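PDB 2QIK: UPF0131 protein ykqA, which probably acts as a gamma-glutamylcyclotransferase, an acyltransferase that would release the gamma-glutamyl group of its substrate as a cyclic product. Local coordinates for residues 24-37 against 52-64. Sequence-based numbering, arbitrary orientation.
Sequences SACINEQARTKGSL and DEGYIYGEVYEAD
Thr33 and Ile56 form an antiparallel hydrogen-bonded pair: Ile56 N gives to Thr33 O at 2.8 Å, and Thr33 N answers to Ile56 O. Gly35 N to Gly54 O continues the pairing. Near the other end, Val60 O accepts from both Ile27 N and Asn28 N, and Val60 N binds Asn28 O at 2.8 Å. Two residues facing one make a classic beta bulge.

The main side-chain contact is a stack. The Arg32 guanidinium lies flat over one face of the Tyr55 ring, centres 3.6 Å apart and planes at 4°, a cation-pi pair. The Arg32 chain, extended from CG to NE (chi2 -176°), carries the group across the ring. In the guanidinium plane, Arg32 NH1 donates to Tyr57 OH at 3.0 Å. Arg32 NE has a salt bridge to Glu86 on the adjacent strand, so the group is fixed by stack and bonds together. With Arg32 replaced by an alanine, the stack on Tyr55 is gone, and Tyr57 OH would probably lose this donor and Glu86 its charged mate.

Cys26 SG sits over one face of the Tyr61 ring, 4.4 Å from its centroid. Tyr61 OH donates to Glu59 OE2 at 2.8 Å.

Among apolar contacts, Ala31 CB meets Val60 CG2 at 3.8 Å. Ile56 CD1 packs on the Gly35 backbone, 3.5 Å from Gly35 C.

Strands 25-34 and 55-63 are neighbours in the antiparallel five-stranded sheet of the AIG2-like gamma-glutamylcyclotransferase domain. Leu37 touches Tyr8, a substrate-binding residue by similarity, so this end of the contact probably borders the active-site pocket.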
loop_
_atom_site.group_PDB
_atom_site.type_symbol
_atom_site.label_atom_id
_atom_site.label_comp_id
_atom_site.label_asym_id
_atom_site.label_seq_id
_atom_site.Cartn_x
_atom_site.Cartn_y
_atom_site.Cartn_z
ATOM N N SER A 24 -13.244 6.851 -14.508
ATOM C CA SER A 24 -13.767 6.733 -13.134
ATOM C C SER A 24 -12.773 7.215 -12.107
ATOM O O SER A 24 -11.600 6.838 -12.124
ATOM C CB SER A 24 -14.061 5.260 -12.822
ATOM O OG SER A 24 -15.031 4.694 -13.665
ATOM N N ALA A 25 -13.217 8.036 -11.182
ATOM C CA ALA A 25 -12.373 8.584 -10.143
ATOM C C ALA A 25 -11.958 7.455 -9.177
ATOM O O ALA A 25 -12.806 6.667 -8.775
ATOM C CB ALA A 25 -13.067 9.648 -9.376
ATOM N N CYS A 26 -10.685 7.434 -8.802
ATOM C CA CYS A 26 -10.219 6.528 -7.751
ATOM C C CYS A 26 -10.473 7.230 -6.412
ATOM O O CYS A 26 -9.905 8.312 -6.150
ATOM C CB CYS A 26 -8.749 6.182 -7.917
ATOM S SG CYS A 26 -8.186 5.058 -6.649
ATOM N N ILE A 27 -11.376 6.661 -5.624
ATOM C CA ILE A 27 -11.698 7.198 -4.329
ATOM C C ILE A 27 -10.696 6.699 -3.233
ATOM O O ILE A 27 -10.340 7.443 -2.335
ATOM C CB ILE A 27 -13.153 6.850 -3.989
ATOM C CG1 ILE A 27 -14.137 7.237 -5.107
ATOM C CG2 ILE A 27 -13.544 7.527 -2.647
ATOM C CD1 ILE A 27 -14.015 8.739 -5.466
ATOM N N ASN A 28 -10.315 5.433 -3.325
ATOM C CA ASN A 28 -9.334 4.871 -2.415
ATOM C C ASN A 28 -8.428 3.923 -3.135
ATOM O O ASN A 28 -8.848 2.935 -3.704
ATOM C CB ASN A 28 -10.011 4.109 -1.287
ATOM C CG ASN A 28 -10.878 4.967 -0.410
ATOM O OD1 ASN A 28 -10.374 5.584 0.574
ATOM N ND2 ASN A 28 -12.099 5.038 -0.725
ATOM N N GLU A 29 -7.133 4.200 -3.033
ATOM C CA GLU A 29 -6.114 3.294 -3.499
ATOM C C GLU A 29 -5.862 2.142 -2.542
ATOM O O GLU A 29 -5.374 1.072 -2.969
ATOM C CB GLU A 29 -4.740 4.046 -3.682
ATOM C CG GLU A 29 -4.816 5.180 -4.676
ATOM C CD GLU A 29 -3.561 6.037 -4.727
ATOM O OE1 GLU A 29 -3.589 7.056 -5.382
ATOM O OE2 GLU A 29 -2.519 5.644 -4.184
ATOM N N GLN A 30 -6.180 2.356 -1.283
ATOM C CA GLN A 30 -5.899 1.366 -0.246
ATOM C C GLN A 30 -7.254 0.972 0.350
ATOM O O GLN A 30 -7.993 1.787 0.903
ATOM C CB GLN A 30 -5.002 1.907 0.847
ATOM C CG GLN A 30 -3.672 2.497 0.300
ATOM C CD GLN A 30 -2.871 1.556 -0.557
ATOM O OE1 GLN A 30 -2.958 0.336 -0.437
ATOM N NE2 GLN A 30 -2.017 2.151 -1.439
ATOM N N ALA A 31 -7.661 -0.269 0.190
ATOM C CA ALA A 31 -8.984 -0.704 0.617
ATOM C C ALA A 31 -8.998 -2.222 0.774
ATOM O O ALA A 31 -8.181 -2.911 0.161
ATOM C CB ALA A 31 -10.049 -0.286 -0.385
ATOM N N ARG A 32 -9.925 -2.725 1.562
ATOM C CA ARG A 32 -10.028 -4.166 1.771
ATOM C C ARG A 32 -11.450 -4.532 2.170
ATOM O O ARG A 32 -12.213 -3.737 2.684
ATOM C CB ARG A 32 -9.007 -4.682 2.837
ATOM C CG ARG A 32 -9.335 -4.312 4.244
ATOM C CD ARG A 32 -8.267 -4.752 5.206
ATOM N NE ARG A 32 -8.679 -4.621 6.574
ATOM C CZ ARG A 32 -7.962 -5.000 7.608
ATOM N NH1 ARG A 32 -6.771 -5.531 7.439
ATOM N NH2 ARG A 32 -8.479 -4.896 8.798
ATOM N N THR A 33 -11.739 -5.810 1.992
ATOM C CA THR A 33 -12.983 -6.406 2.490
ATOM C C THR A 33 -12.710 -7.817 2.961
ATOM O O THR A 33 -11.898 -8.523 2.393
ATOM C CB THR A 33 -14.067 -6.333 1.431
ATOM O OG1 THR A 33 -15.366 -6.512 1.990
ATOM C CG2 THR A 33 -13.896 -7.261 0.276
ATOM N N LYS A 34 -13.420 -8.264 3.983
ATOM C CA LYS A 34 -13.197 -9.571 4.560
ATOM C C LYS A 34 -13.641 -10.650 3.531
ATOM O O LYS A 34 -14.774 -10.605 3.021
ATOM C CB LYS A 34 -13.938 -9.749 5.877
ATOM C CG LYS A 34 -13.695 -11.131 6.468
ATOM C CD LYS A 34 -13.977 -11.223 7.955
ATOM C CE LYS A 34 -12.904 -10.629 8.864
ATOM N NZ LYS A 34 -13.349 -10.535 10.239
ATOM N N GLY A 35 -12.753 -11.609 3.268
ATOM C CA GLY A 35 -12.978 -12.613 2.272
ATOM C C GLY A 35 -11.703 -13.202 1.797
ATOM O O GLY A 35 -10.652 -12.867 2.310
ATOM N N SER A 36 -11.780 -14.106 0.811
ATOM C CA SER A 36 -10.602 -14.758 0.281
ATOM C C SER A 36 -10.497 -14.488 -1.230
ATOM O O SER A 36 -11.480 -14.430 -1.923
ATOM C CB SER A 36 -10.718 -16.231 0.487
ATOM O OG SER A 36 -10.658 -16.572 1.856
ATOM N N LEU A 37 -9.273 -14.396 -1.698
ATOM C CA LEU A 37 -8.892 -14.210 -3.104
ATOM C C LEU A 37 -8.273 -15.486 -3.644
ATOM O O LEU A 37 -7.464 -16.074 -2.972
ATOM C CB LEU A 37 -7.856 -13.079 -3.158
ATOM C CG LEU A 37 -7.420 -12.717 -4.566
ATOM C CD1 LEU A 37 -8.494 -12.101 -5.405
ATOM C CD2 LEU A 37 -6.238 -11.751 -4.506
ATOM N N ASP A 52 -14.052 -17.036 6.954
ATOM C CA ASP A 52 -12.978 -16.125 6.550
ATOM C C ASP A 52 -12.460 -15.349 7.705
ATOM O O ASP A 52 -13.201 -14.668 8.384
ATOM C CB ASP A 52 -13.502 -15.178 5.478
ATOM C CG ASP A 52 -13.854 -15.826 4.204
ATOM O OD1 ASP A 52 -14.630 -15.258 3.424
ATOM O OD2 ASP A 52 -13.383 -16.926 3.867
ATOM N N GLU A 53 -11.155 -15.355 7.891
ATOM C CA GLU A 53 -10.433 -14.571 8.891
ATOM C C GLU A 53 -9.370 -13.675 8.315
ATOM O O GLU A 53 -8.485 -13.251 9.033
ATOM C CB GLU A 53 -9.800 -15.555 9.951
ATOM C CG GLU A 53 -10.722 -16.719 10.401
ATOM C CD GLU A 53 -12.018 -16.236 10.909
ATOM O OE1 GLU A 53 -12.996 -17.073 10.825
ATOM O OE2 GLU A 53 -12.066 -15.141 11.465
ATOM N N GLY A 54 -9.452 -13.456 7.040
ATOM C CA GLY A 54 -8.555 -12.568 6.329
ATOM C C GLY A 54 -9.286 -11.687 5.344
ATOM O O GLY A 54 -10.527 -11.703 5.286
ATOM N N TYR A 55 -8.529 -10.956 4.558
ATOM C CA TYR A 55 -9.043 -9.891 3.739
ATOM C C TYR A 55 -8.578 -10.018 2.310
ATOM O O TYR A 55 -7.493 -10.519 1.997
ATOM C CB TYR A 55 -8.606 -8.535 4.304
ATOM C CG TYR A 55 -9.149 -8.268 5.652
ATOM C CD1 TYR A 55 -8.446 -8.698 6.770
ATOM C CD2 TYR A 55 -10.372 -7.670 5.826
ATOM C CE1 TYR A 55 -8.921 -8.496 7.986
ATOM C CE2 TYR A 55 -10.856 -7.457 7.184
ATOM C CZ TYR A 55 -10.056 -7.940 8.211
ATOM O OH TYR A 55 -10.488 -7.828 9.568
ATOM N N ILE A 56 -9.396 -9.464 1.414
ATOM C CA ILE A 56 -9.090 -9.177 -0.002
ATOM C C ILE A 56 -8.774 -7.690 -0.090
ATOM O O ILE A 56 -9.543 -6.856 0.376
ATOM C CB ILE A 56 -10.336 -9.423 -0.881
ATOM C CG1 ILE A 56 -10.836 -10.849 -0.742
ATOM C CG2 ILE A 56 -10.018 -9.107 -2.360
ATOM C CD1 ILE A 56 -12.362 -10.951 -0.815
ATOM N N TYR A 57 -7.651 -7.362 -0.701
ATOM C CA TYR A 57 -7.197 -6.000 -0.893
ATOM C C TYR A 57 -7.559 -5.506 -2.307
ATOM O O TYR A 57 -7.620 -6.295 -3.245
ATOM C CB TYR A 57 -5.704 -5.865 -0.618
ATOM C CG TYR A 57 -5.439 -6.037 0.841
ATOM C CD1 TYR A 57 -5.208 -7.289 1.431
ATOM C CD2 TYR A 57 -5.592 -4.954 1.692
ATOM C CE1 TYR A 57 -5.116 -7.458 2.788
ATOM C CE2 TYR A 57 -5.468 -5.101 3.057
ATOM C CZ TYR A 57 -5.244 -6.356 3.619
ATOM O OH TYR A 57 -5.239 -6.464 5.012
ATOM N N GLY A 58 -7.850 -4.231 -2.430
ATOM C CA GLY A 58 -8.195 -3.690 -3.691
ATOM C C GLY A 58 -8.316 -2.176 -3.633
ATOM O O GLY A 58 -7.717 -1.519 -2.790
ATOM N N GLU A 59 -9.090 -1.625 -4.578
ATOM C CA GLU A 59 -9.193 -0.194 -4.794
ATOM C C GLU A 59 -10.659 0.154 -4.994
ATOM O O GLU A 59 -11.424 -0.696 -5.477
ATOM C CB GLU A 59 -8.443 0.178 -6.096
ATOM C CG GLU A 59 -6.968 -0.193 -6.077
ATOM C CD GLU A 59 -6.299 -0.260 -7.419
ATOM O OE1 GLU A 59 -5.256 -0.973 -7.550
ATOM O OE2 GLU A 59 -6.741 0.286 -8.398
ATOM N N VAL A 60 -11.051 1.377 -4.585
ATOM C CA VAL A 60 -12.434 1.833 -4.749
ATOM C C VAL A 60 -12.490 2.936 -5.776
ATOM O O VAL A 60 -11.753 3.913 -5.675
ATOM C CB VAL A 60 -13.019 2.308 -3.445
ATOM C CG1 VAL A 60 -14.443 2.836 -3.605
ATOM C CG2 VAL A 60 -12.971 1.227 -2.348
ATOM N N TYR A 61 -13.381 2.780 -6.749
ATOM C CA TYR A 61 -13.648 3.760 -7.789
ATOM C C TYR A 61 -15.101 4.188 -7.759
ATOM O O TYR A 61 -15.978 3.481 -7.271
ATOM C CB TYR A 61 -13.341 3.132 -9.173
ATOM C CG TYR A 61 -11.887 2.951 -9.416
ATOM C CD1 TYR A 61 -11.234 1.830 -8.934
ATOM C CD2 TYR A 61 -11.117 3.874 -10.090
ATOM C CE1 TYR A 61 -9.906 1.647 -9.055
ATOM C CE2 TYR A 61 -9.768 3.716 -10.230
ATOM C CZ TYR A 61 -9.148 2.555 -9.680
ATOM O OH TYR A 61 -7.763 2.436 -9.803
ATOM N N GLU A 62 -15.343 5.386 -8.312
ATOM C CA GLU A 62 -16.700 5.839 -8.519
ATOM C C GLU A 62 -17.075 5.598 -9.995
ATOM O O GLU A 62 -16.532 6.226 -10.880
ATOM C CB GLU A 62 -16.760 7.311 -8.233
ATOM C CG GLU A 62 -18.063 7.874 -8.539
ATOM C CD GLU A 62 -18.949 8.012 -7.459
ATOM O OE1 GLU A 62 -19.202 6.914 -6.813
ATOM O OE2 GLU A 62 -19.425 9.241 -7.369
ATOM N N ALA A 63 -17.955 4.629 -10.220
ATOM C CA ALA A 63 -18.335 4.148 -11.521
ATOM C C ALA A 63 -19.688 4.644 -11.940
ATOM O O ALA A 63 -20.676 4.458 -11.216
ATOM C CB ALA A 63 -18.319 2.657 -11.550
ATOM N N ASP A 64 -19.782 5.231 -13.137
ATOM C CA ASP A 64 -21.088 5.608 -13.634
ATOM C C ASP A 64 -21.888 4.410 -14.176
ATOM O O ASP A 64 -21.367 3.305 -14.271
ATOM C CB ASP A 64 -20.983 6.819 -14.566
ATOM C CG ASP A 64 -20.286 6.534 -15.839
ATOM O OD1 ASP A 64 -20.063 7.515 -16.586
ATOM O OD2 ASP A 64 -19.993 5.394 -16.241
HETATM O O HOH W 1 -17.312 5.966 -14.549
HETATM O O HOH W 2 -16.012 8.962 -11.437
HETATM O O HOH W 3 -13.882 -12.986 11.436
HETATM O O HOH W 4 -10.237 -14.836 4.504
HETATM O O HOH W 5 -7.504 -13.429 2.518
HETATM O O HOH W 6 -13.673 -17.611 1.436
#